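Local coordinates for protein N-terminal acetyltransferase B complex subunit NAT3 (Candida albicans, PDB 5K04) that probably serves as the acetyltransferase subunit of the NatB complex, transferring an acetyl group from acetyl-CoA to the N-termini of proteins, at residues 17-20 and 25-28; 19-24 and 83-88. All coordinates share one frame; numbering follows the deposited sequence.

Contact 1: 17-20 and 25-28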
ATOM      1  N   PRO B  17       8.533   3.156   6.864  1.00 41.70           N
ATOM      2  CA  PRO B  17       9.581   3.612   7.797  1.00 41.92           C
ATOM      3  C   PRO B  17      10.783   2.682   7.829  1.00 44.79           C
ATOM      4  O   PRO B  17      11.929   3.129   7.987  1.00 27.24           O
ATOM      5  CB  PRO B  17       8.856   3.639   9.150  1.00 34.54           C
ATOM      6  CG  PRO B  17       7.435   3.840   8.806  1.00 35.49           C
ATOM      7  CD  PRO B  17       7.209   3.094   7.524  1.00 33.62           C
ATOM      8  N   VAL B  18      10.544   1.388   7.640  1.00 50.76           N
ATOM      9  CA  VAL B  18      11.624   0.420   7.562  1.00 45.80           C
ATOM     10  C   VAL B  18      12.167   0.318   6.135  1.00 40.36           C
ATOM     11  O   VAL B  18      13.380   0.400   5.913  1.00 21.66           O
ATOM     12  CB  VAL B  18      11.122  -0.939   8.080  1.00 41.27           C
ATOM     13  CG1 VAL B  18      12.153  -2.022   7.824  1.00 42.30           C
ATOM     14  CG2 VAL B  18      10.814  -0.845   9.566  1.00 38.40           C
ATOM     15  N   ASN B  19      11.287   0.149   5.150  1.00 43.75           N
ATOM     16  CA  ASN B  19      11.723  -0.188   3.794  1.00 42.46           C
ATOM     17  C   ASN B  19      12.124   1.023   2.959  1.00 40.66           C
ATOM     18  O   ASN B  19      12.492   0.847   1.791  1.00 31.24           O
ATOM     19  CB  ASN B  19      10.630  -0.985   3.087  1.00 41.15           C
ATOM     20  CG  ASN B  19      10.651  -2.472   3.473  1.00 45.03           C
ATOM     21  OD1 ASN B  19      11.294  -2.866   4.452  1.00 28.93           O
ATOM     22  ND2 ASN B  19       9.949  -3.297   2.695  1.00 48.00           N
ATOM     23  N   LEU B  20      12.079   2.233   3.523  1.00 49.25           N
ATOM     24  CA  LEU B  20      12.681   3.390   2.877  1.00 45.07           C
ATOM     25  C   LEU B  20      14.140   3.564   3.267  1.00 45.94           C
ATOM     26  O   LEU B  20      14.813   4.439   2.705  1.00 31.04           O
ATOM     27  CB  LEU B  20      11.909   4.672   3.208  1.00 38.09           C
ATOM     28  CG  LEU B  20      10.569   4.858   2.492  1.00 38.77           C
ATOM     29  CD1 LEU B  20       9.773   6.076   3.028  1.00 30.47           C
ATOM     30  CD2 LEU B  20      10.804   4.995   1.001  1.00 37.54           C
ATOM     31  N   GLU B  25      15.827  -3.473   0.668  1.00 47.88           N
ATOM     32  CA  GLU B  25      15.139  -3.637  -0.599  1.00 54.56           C
ATOM     33  C   GLU B  25      13.641  -3.746  -0.362  1.00 46.35           C
ATOM     34  O   GLU B  25      13.185  -4.260   0.665  1.00 30.12           O
ATOM     35  CB  GLU B  25      15.641  -4.893  -1.328  1.00 53.78           C
ATOM     36  CG  GLU B  25      17.166  -5.037  -1.427  1.00 52.13           C
ATOM     37  CD  GLU B  25      17.800  -4.144  -2.489  1.00 55.73           C
ATOM     38  OE1 GLU B  25      17.069  -3.384  -3.176  1.00 48.82           O
ATOM     39  OE2 GLU B  25      19.041  -4.212  -2.634  1.00 53.16           O
ATOM     40  N   ASN B  26      12.864  -3.279  -1.325  1.00 48.27           N
ATOM     41  CA  ASN B  26      11.438  -3.568  -1.315  1.00 47.54           C
ATOM     42  C   ASN B  26      11.171  -4.501  -2.483  1.00 46.36           C
ATOM     43  O   ASN B  26      11.254  -4.096  -3.647  1.00 34.84           O
ATOM     44  CB  ASN B  26      10.575  -2.313  -1.374  1.00 54.20           C
ATOM     45  CG  ASN B  26       9.102  -2.634  -1.153  1.00 61.56           C
ATOM     46  OD1 ASN B  26       8.653  -2.762  -0.020  1.00 50.78           O
ATOM     47  ND2 ASN B  26       8.357  -2.812  -2.245  1.00 65.30           N
ATOM     48  N   PHE B  27      10.888  -5.759  -2.159  1.00 51.24           N
ATOM     49  CA  PHE B  27      10.802  -6.820  -3.145  1.00 38.67           C
ATOM     50  C   PHE B  27       9.447  -6.804  -3.844  1.00 32.28           C
ATOM     51  O   PHE B  27       8.516  -6.086  -3.464  1.00 22.36           O
ATOM     52  CB  PHE B  27      11.038  -8.188  -2.487  1.00 40.60           C
ATOM     53  CG  PHE B  27      12.362  -8.308  -1.779  1.00 40.70           C
ATOM     54  CD1 PHE B  27      13.557  -8.234  -2.487  1.00 45.89           C
ATOM     55  CD2 PHE B  27      12.411  -8.506  -0.411  1.00 38.75           C
ATOM     56  CE1 PHE B  27      14.783  -8.342  -1.842  1.00 46.48           C
ATOM     57  CE2 PHE B  27      13.629  -8.604   0.249  1.00 47.09           C
ATOM     58  CZ  PHE B  27      14.819  -8.531  -0.467  1.00 49.51           C
ATOM     59  N   ASN B  28       9.352  -7.630  -4.885  1.00 40.12           N
ATOM     60  CA  ASN B  28       8.075  -7.894  -5.525  1.00 40.10           C
ATOM     61  C   ASN B  28       7.105  -8.537  -4.539  1.00 33.31           C
ATOM     62  O   ASN B  28       7.494  -9.268  -3.619  1.00 22.56           O
ATOM     63  CB  ASN B  28       8.260  -8.814  -6.736  1.00 48.68           C
ATOM     64  CG  ASN B  28       8.901  -8.108  -7.919  1.00 49.62           C
ATOM     65  OD1 ASN B  28       9.875  -7.377  -7.766  1.00 45.10           O
ATOM     66  ND2 ASN B  28       8.346  -8.328  -9.114  1.00 53.20           N
TER
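In the connection between the short helix 16-19 and helix 29-38 of the GNAT fold, Asn19 of the first helix meets Asn26 in the loop that runs into the second. One side-chain hydrogen bond carries the contact. ND2 of Asn19 donates to OD1 of Asn26 over 3.1 Å, and the N-H...O angle of 161° shows a nearly straight bond. The acceptor lies close to the Asn19 amide plane, while the donor sits in the carbonyl plane of Asn26, on a lone pair. Both groups therefore use their proper bonding directions although their amide planes are turned 72° against each other and the side chains cross at about a right angle.

The first torsion of Asn26 explains the reach: CG stands anti to the backbone N (chi1 -172°), which carries OD1 over to Asn19. The closest CA atoms, of Asn19 and Asn26, are 6.1 Å apart, so side chains must bridge the gap. Beside the bond, Asn19 ND2 passes 3.9 Å from Glu25 O, a touch that is not a hydrogen bond.

The other end of the Asn19 amide, OD1, is bonded to Tyr57 OH on strand 53-65, so both of its polar atoms have partners and its rotation is fixed. Glu25 turns its carboxylate to the backbone nitrogens of Lys149 and Ile150, and Asn26 O accepts from Arg438 of the partner subunit. Only 111 Å² is buried between the segments, consistent with a side-chain amide-to-amide hydrogen bond across the loop joining the first two helices of a GNAT domain.

Contact 2: 19-24 and 83-88. With COA (coenzyme A), chain D.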
ATOM      1  N   ASN B  19      11.287   0.149   5.150  1.00 43.75           N
ATOM      2  CA  ASN B  19      11.723  -0.188   3.794  1.00 42.46           C
ATOM      3  C   ASN B  19      12.124   1.023   2.959  1.00 40.66           C
ATOM      4  O   ASN B  19      12.492   0.847   1.791  1.00 31.24           O
ATOM      5  CB  ASN B  19      10.630  -0.985   3.087  1.00 41.15           C
ATOM      6  CG  ASN B  19      10.651  -2.472   3.473  1.00 45.03           C
ATOM      7  OD1 ASN B  19      11.294  -2.866   4.452  1.00 28.93           O
ATOM      8  ND2 ASN B  19       9.949  -3.297   2.695  1.00 48.00           N
ATOM      9  N   LEU B  20      12.079   2.233   3.523  1.00 49.25           N
ATOM     10  CA  LEU B  20      12.681   3.390   2.877  1.00 45.07           C
ATOM     11  C   LEU B  20      14.140   3.564   3.267  1.00 45.94           C
ATOM     12  O   LEU B  20      14.813   4.439   2.705  1.00 31.04           O
ATOM     13  CB  LEU B  20      11.909   4.672   3.208  1.00 38.09           C
ATOM     14  CG  LEU B  20      10.569   4.858   2.492  1.00 38.77           C
ATOM     15  CD1 LEU B  20       9.773   6.076   3.028  1.00 30.47           C
ATOM     16  CD2 LEU B  20      10.804   4.995   1.001  1.00 37.54           C
ATOM     17  N   ASP B  21      14.620   2.763   4.219  1.00 51.84           N
ATOM     18  CA  ASP B  21      16.042   2.688   4.525  1.00 45.83           C
ATOM     19  C   ASP B  21      16.817   2.341   3.257  1.00 39.68           C
ATOM     20  O   ASP B  21      16.380   1.472   2.487  1.00 25.93           O
ATOM     21  CB  ASP B  21      16.293   1.631   5.607  1.00 43.16           C
ATOM     22  CG  ASP B  21      17.764   1.306   5.792  1.00 35.86           C
ATOM     23  OD1 ASP B  21      18.293   0.469   5.038  1.00 29.95           O
ATOM     24  OD2 ASP B  21      18.391   1.909   6.686  1.00 28.59           O
ATOM     25  N   PRO B  22      17.979   2.964   3.032  1.00 48.11           N
ATOM     26  CA  PRO B  22      18.682   2.825   1.746  1.00 39.63           C
ATOM     27  C   PRO B  22      19.390   1.496   1.542  1.00 41.70           C
ATOM     28  O   PRO B  22      19.962   1.285   0.466  1.00 34.03           O
ATOM     29  CB  PRO B  22      19.691   3.978   1.793  1.00 39.68           C
ATOM     30  CG  PRO B  22      20.019   4.112   3.268  1.00 42.69           C
ATOM     31  CD  PRO B  22      18.711   3.825   3.982  1.00 46.52           C
ATOM     32  N   LEU B  23      19.397   0.607   2.540  1.00 48.12           N
ATOM     33  CA  LEU B  23      19.972  -0.727   2.402  1.00 49.09           C
ATOM     34  C   LEU B  23      18.902  -1.805   2.444  1.00 52.46           C
ATOM     35  O   LEU B  23      19.227  -2.998   2.432  1.00 39.82           O
ATOM     36  CB  LEU B  23      21.012  -0.979   3.495  1.00 51.21           C
ATOM     37  CG  LEU B  23      22.235  -0.044   3.502  1.00 53.69           C
ATOM     38  CD1 LEU B  23      23.151  -0.427   4.653  1.00 53.16           C
ATOM     39  CD2 LEU B  23      22.982  -0.055   2.171  1.00 43.74           C
ATOM     40  N   THR B  24      17.631  -1.406   2.479  1.00 49.41           N
ATOM     41  CA  THR B  24      16.514  -2.316   2.669  1.00 48.17           C
ATOM     42  C   THR B  24      15.714  -2.359   1.377  1.00 37.66           C
ATOM     43  O   THR B  24      15.016  -1.397   1.032  1.00 23.06           O
ATOM     44  CB  THR B  24      15.641  -1.874   3.839  1.00 49.07           C
ATOM     45  OG1 THR B  24      16.443  -1.750   5.018  1.00 36.38           O
ATOM     46  CG2 THR B  24      14.519  -2.890   4.060  1.00 47.65           C
ATOM     47  N   GLN B  83      14.568   4.113  14.675  1.00 43.16           N
ATOM     48  CA  GLN B  83      14.282   4.508  16.054  1.00 45.50           C
ATOM     49  C   GLN B  83      14.638   3.406  17.041  1.00 43.03           C
ATOM     50  O   GLN B  83      14.917   3.689  18.211  1.00 31.78           O
ATOM     51  CB  GLN B  83      12.802   4.881  16.216  1.00 51.12           C
ATOM     52  CG  GLN B  83      12.261   5.889  15.204  1.00 59.16           C
ATOM     53  CD  GLN B  83      12.761   7.315  15.441  1.00 61.70           C
ATOM     54  OE1 GLN B  83      12.762   7.810  16.569  1.00 56.42           O
ATOM     55  NE2 GLN B  83      13.185   7.979  14.367  1.00 63.01           N
ATOM     56  N   TYR B  84      14.643   2.148  16.590  1.00 41.34           N
ATOM     57  CA  TYR B  84      14.802   1.000  17.481  1.00 41.86           C
ATOM     58  C   TYR B  84      16.099   0.231  17.220  1.00 38.04           C
ATOM     59  O   TYR B  84      16.178  -0.972  17.466  1.00 28.83           O
ATOM     60  CB  TYR B  84      13.572   0.095  17.374  1.00 35.35           C
ATOM     61  CG  TYR B  84      12.297   0.829  17.780  1.00 36.41           C
ATOM     62  CD1 TYR B  84      12.009   1.055  19.120  1.00 37.04           C
ATOM     63  CD2 TYR B  84      11.405   1.324  16.841  1.00 32.58           C
ATOM     64  CE1 TYR B  84      10.880   1.739  19.516  1.00 39.67           C
ATOM     65  CE2 TYR B  84      10.253   2.018  17.240  1.00 31.46           C
ATOM     66  CZ  TYR B  84      10.007   2.222  18.585  1.00 33.88           C
ATOM     67  OH  TYR B  84       8.893   2.894  19.013  1.00 32.42           O
ATOM     68  N   ARG B  85      17.135   0.930  16.774  1.00 46.66           N
ATOM     69  CA  ARG B  85      18.448   0.364  16.525  1.00 43.61           C
ATOM     70  C   ARG B  85      19.343   0.490  17.763  1.00 44.95           C
ATOM     71  O   ARG B  85      19.090   1.296  18.659  1.00 31.73           O
ATOM     72  CB  ARG B  85      19.089   1.050  15.312  1.00 36.86           C
ATOM     73  CG  ARG B  85      18.371   0.704  14.002  1.00 43.68           C
ATOM     74  CD  ARG B  85      19.122   1.182  12.778  1.00 48.83           C
ATOM     75  NE  ARG B  85      18.365   0.885  11.567  1.00 51.61           N
ATOM     76  CZ  ARG B  85      18.718   1.240  10.335  1.00 51.95           C
ATOM     77  NH1 ARG B  85      19.841   1.919  10.128  1.00 53.76           N
ATOM     78  NH2 ARG B  85      17.941   0.911   9.306  1.00 50.67           N
ATOM     79  N   ARG B  86      20.399  -0.344  17.795  1.00 45.18           N
ATOM     80  CA  ARG B  86      21.426  -0.375  18.856  1.00 46.82           C
ATOM     81  C   ARG B  86      20.872  -0.801  20.213  1.00 44.23           C
ATOM     82  O   ARG B  86      21.419  -0.422  21.251  1.00 33.49           O
ATOM     83  CB  ARG B  86      22.153   0.968  19.001  1.00 44.67           C
ATOM     84  CG  ARG B  86      22.776   1.488  17.735  1.00 46.85           C
ATOM     85  CD  ARG B  86      23.453   0.386  16.933  1.00 53.08           C
ATOM     86  NE  ARG B  86      24.578  -0.245  17.624  1.00 60.16           N
ATOM     87  CZ  ARG B  86      25.839   0.177  17.550  1.00 66.58           C
ATOM     88  NH1 ARG B  86      26.134   1.255  16.826  1.00 59.97           N
ATOM     89  NH2 ARG B  86      26.804  -0.475  18.206  1.00 65.11           N
ATOM     90  N   ILE B  87      19.804  -1.603  20.220  1.00 47.18           N
ATOM     91  CA  ILE B  87      19.269  -2.172  21.456  1.00 48.97           C
ATOM     92  C   ILE B  87      19.077  -3.677  21.289  1.00 46.78           C
ATOM     93  O   ILE B  87      18.324  -4.299  22.047  1.00 32.68           O
ATOM     94  CB  ILE B  87      17.946  -1.495  21.874  1.00 44.36           C
ATOM     95  CG1 ILE B  87      16.908  -1.614  20.749  1.00 41.44           C
ATOM     96  CG2 ILE B  87      18.179  -0.016  22.254  1.00 40.16           C
ATOM     97  CD1 ILE B  87      15.542  -1.069  21.120  1.00 37.55           C
ATOM     98  N   GLY B  88      19.751  -4.269  20.296  1.00 43.89           N
ATOM     99  CA  GLY B  88      19.747  -5.718  20.130  1.00 40.50           C
ATOM    100  C   GLY B  88      18.534  -6.299  19.435  1.00 40.50           C
ATOM    101  O   GLY B  88      18.309  -7.511  19.506  1.00 30.93           O
TER
HETATM  102  N1A COA D 202      27.429   1.141  13.612  1.00 77.18           N
HETATM  103  C2A COA D 202      28.593   0.463  14.266  1.00 82.88           C
HETATM  104  N3A COA D 202      28.169  -0.918  14.740  1.00 91.95           N
HETATM  105  C4A COA D 202      26.815  -1.510  14.683  1.00 83.89           C
HETATM  106  C5A COA D 202      25.577  -0.682  14.064  1.00 83.93           C
HETATM  107  C6A COA D 202      25.979   0.716  13.449  1.00 79.97           C
HETATM  108  N6A COA D 202      25.076   1.560  12.740  1.00 84.72           N
HETATM  109  N7A COA D 202      24.301  -1.563  13.959  1.00 88.51           N
HETATM  110  C8A COA D 202      24.561  -3.035  14.445  1.00 83.02           C
HETATM  111  N9A COA D 202      26.148  -2.855  14.805  1.00 72.76           N
HETATM  112  C1B COA D 202      26.953  -4.220  15.169  1.00 66.11           C
HETATM  113  C2B COA D 202      27.906  -4.143  16.403  1.00 63.07           C
HETATM  114  O2B COA D 202      29.333  -4.230  16.397  1.00 59.37           O
HETATM  115  C3B COA D 202      26.871  -4.727  17.337  1.00 55.30           C
HETATM  116  O3B COA D 202      26.855  -4.938  18.753  1.00 40.88           O
HETATM  117  P3B COA D 202      26.780  -4.137  20.176  1.00 29.07           P
HETATM  118  O7A COA D 202      25.473  -4.558  20.825  1.00 36.21           O
HETATM  119  O8A COA D 202      27.965  -4.694  20.975  1.00 40.27           O
HETATM  120  O9A COA D 202      26.846  -2.665  19.841  1.00 25.88           O
HETATM  121  C4B COA D 202      25.833  -5.539  16.391  1.00 46.32           C
HETATM  122  O4B COA D 202      26.060  -5.367  14.932  1.00 55.68           O
HETATM  123  C5B COA D 202      24.407  -5.915  16.947  1.00 46.73           C
HETATM  124  O5B COA D 202      23.359  -4.958  17.132  1.00 28.45           O
HETATM  125  P1A COA D 202      21.753  -4.811  17.232  1.00  8.41           P
HETATM  126  O1A COA D 202      21.192  -6.182  17.317  1.00 14.90           O
HETATM  127  O2A COA D 202      21.432  -3.908  18.385  1.00 22.31           O
HETATM  128  O3A COA D 202      21.363  -4.112  15.886  1.00 15.92           O
HETATM  129  P2A COA D 202      20.180  -3.249  15.213  1.00 11.63           P
HETATM  130  O4A COA D 202      20.538  -1.801  15.385  1.00 24.89           O
HETATM  131  O5A COA D 202      18.901  -3.703  15.720  1.00 15.74           O
HETATM  132  O6A COA D 202      20.403  -3.622  13.665  1.00 16.65           O
HETATM  133  CBP COA D 202      21.125  -3.652  11.105  1.00 47.53           C
HETATM  134  CCP COA D 202      21.464  -3.874  12.734  1.00 30.50           C
HETATM  135  CDP COA D 202      22.509  -3.883  10.178  1.00 39.07           C
HETATM  136  CEP COA D 202      19.884  -4.702  10.631  1.00 39.86           C
HETATM  137  CAP COA D 202      20.569  -2.018  10.900  1.00 44.20           C
HETATM  138  OAP COA D 202      21.228  -1.019  11.643  1.00 30.73           O
HETATM  139  C9P COA D 202      19.768  -1.774   9.523  1.00 50.73           C
HETATM  140  O9P COA D 202      20.348  -1.297   8.390  1.00 50.86           O
HETATM  141  N8P COA D 202      18.528  -2.633   9.326  1.00 47.18           N
HETATM  142  C7P COA D 202      18.165  -3.291   7.941  1.00 57.70           C
HETATM  143  C6P COA D 202      19.177  -3.089   6.754  1.00 64.99           C
HETATM  144  C5P COA D 202      20.648  -3.809   6.648  1.00 62.58           C
HETATM  145  O5P COA D 202      21.794  -3.131   6.517  1.00 67.23           O
HETATM  146  N4P COA D 202      20.654  -5.276   6.820  1.00 75.74           N
HETATM  147  C3P COA D 202      20.990  -6.433   7.622  1.00 68.80           C
HETATM  148  C2P COA D 202      22.270  -6.842   8.331  1.00 49.12           C
HETATM  149  S1P COA D 202      23.746  -7.341   7.497  1.00 21.15           S
HETATM  150  O   HOH W   1      20.901   2.174   7.106  1.00 33.11           O
HETATM  151  O   HOH W   2      15.236  -0.480   8.046  1.00 28.12           O
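Arg85 reaches Asp21 by running along bound coenzyme A. CB of Arg85 lies 3.2 Å from the pyrophosphate oxygen O4A of coenzyme A, and CG stays near the same oxygen. CD of Arg85 then passes 3.3 Å from the hydroxyl oxygen OAP of coenzyme A. The chain is extended from CG to NE (chi2 -170°, chi3 -177°), which keeps it alongside the cofactor; NE donates to Val80 O. The cofactor carbonyl carbon C9P sits over the centre of one face of the Arg85 guanidinium, 3.2 Å above the plane.

At the tip, NH2 of Arg85 forms a salt bridge with OD2 of Asp21, 2.8 Å long and nearly straight at 168°. OD2 lies at the guanidinium edge, near its plane, but NH2 comes from well above the carboxylate plane, the two planes being strongly turned against each other. NH1 has a second anionic partner, Asp368 of the partner subunit. Water 1 joins NH1 to OD2 of Asp21, and water 2 accepts from NH2.

Segment 83-88 supplies most of the pyrophosphate-binding loop; Arg85 and Gly88 belong to the GNAT R/Q-x-x-G-x-G/A signature, which Ala90 completes. Arg86 N donates to O4A and Gly88 N to O2A, while the bent Arg86 side chain places its guanidinium against the adenine and gives NH2 to O9A of the 3'-phosphate.

Asp21 is itself set by an Asx turn at the start of a type I beta turn, 21-24. OD1 of Asp21 accepts from Leu23 N at 2.7 Å and from Thr24 OG1 at 2.9 Å, the two donors coming from opposite faces of the carboxylate.

Contacts 1 and 2 have centres 11 Å apart and share Asn19 and Leu20. Along the chain come 17-20, the turn 21-24 and 25-28, all before helix 29-38; 83-88 follows much later, after strand 70-80. Contact 1 is thus local, with four residues between its segments, whereas contact 2 spans 58 residues, 30 of them in strands. The two touch by packing of Val18 O on Thr24 CB, 3.8 Å apart. The chain between the helices is consequently tied within itself and also to the cofactor-binding loop, with both ties lying along the interface with the partner subunit and Leu23 and Thr24 lining the coenzyme A pocket.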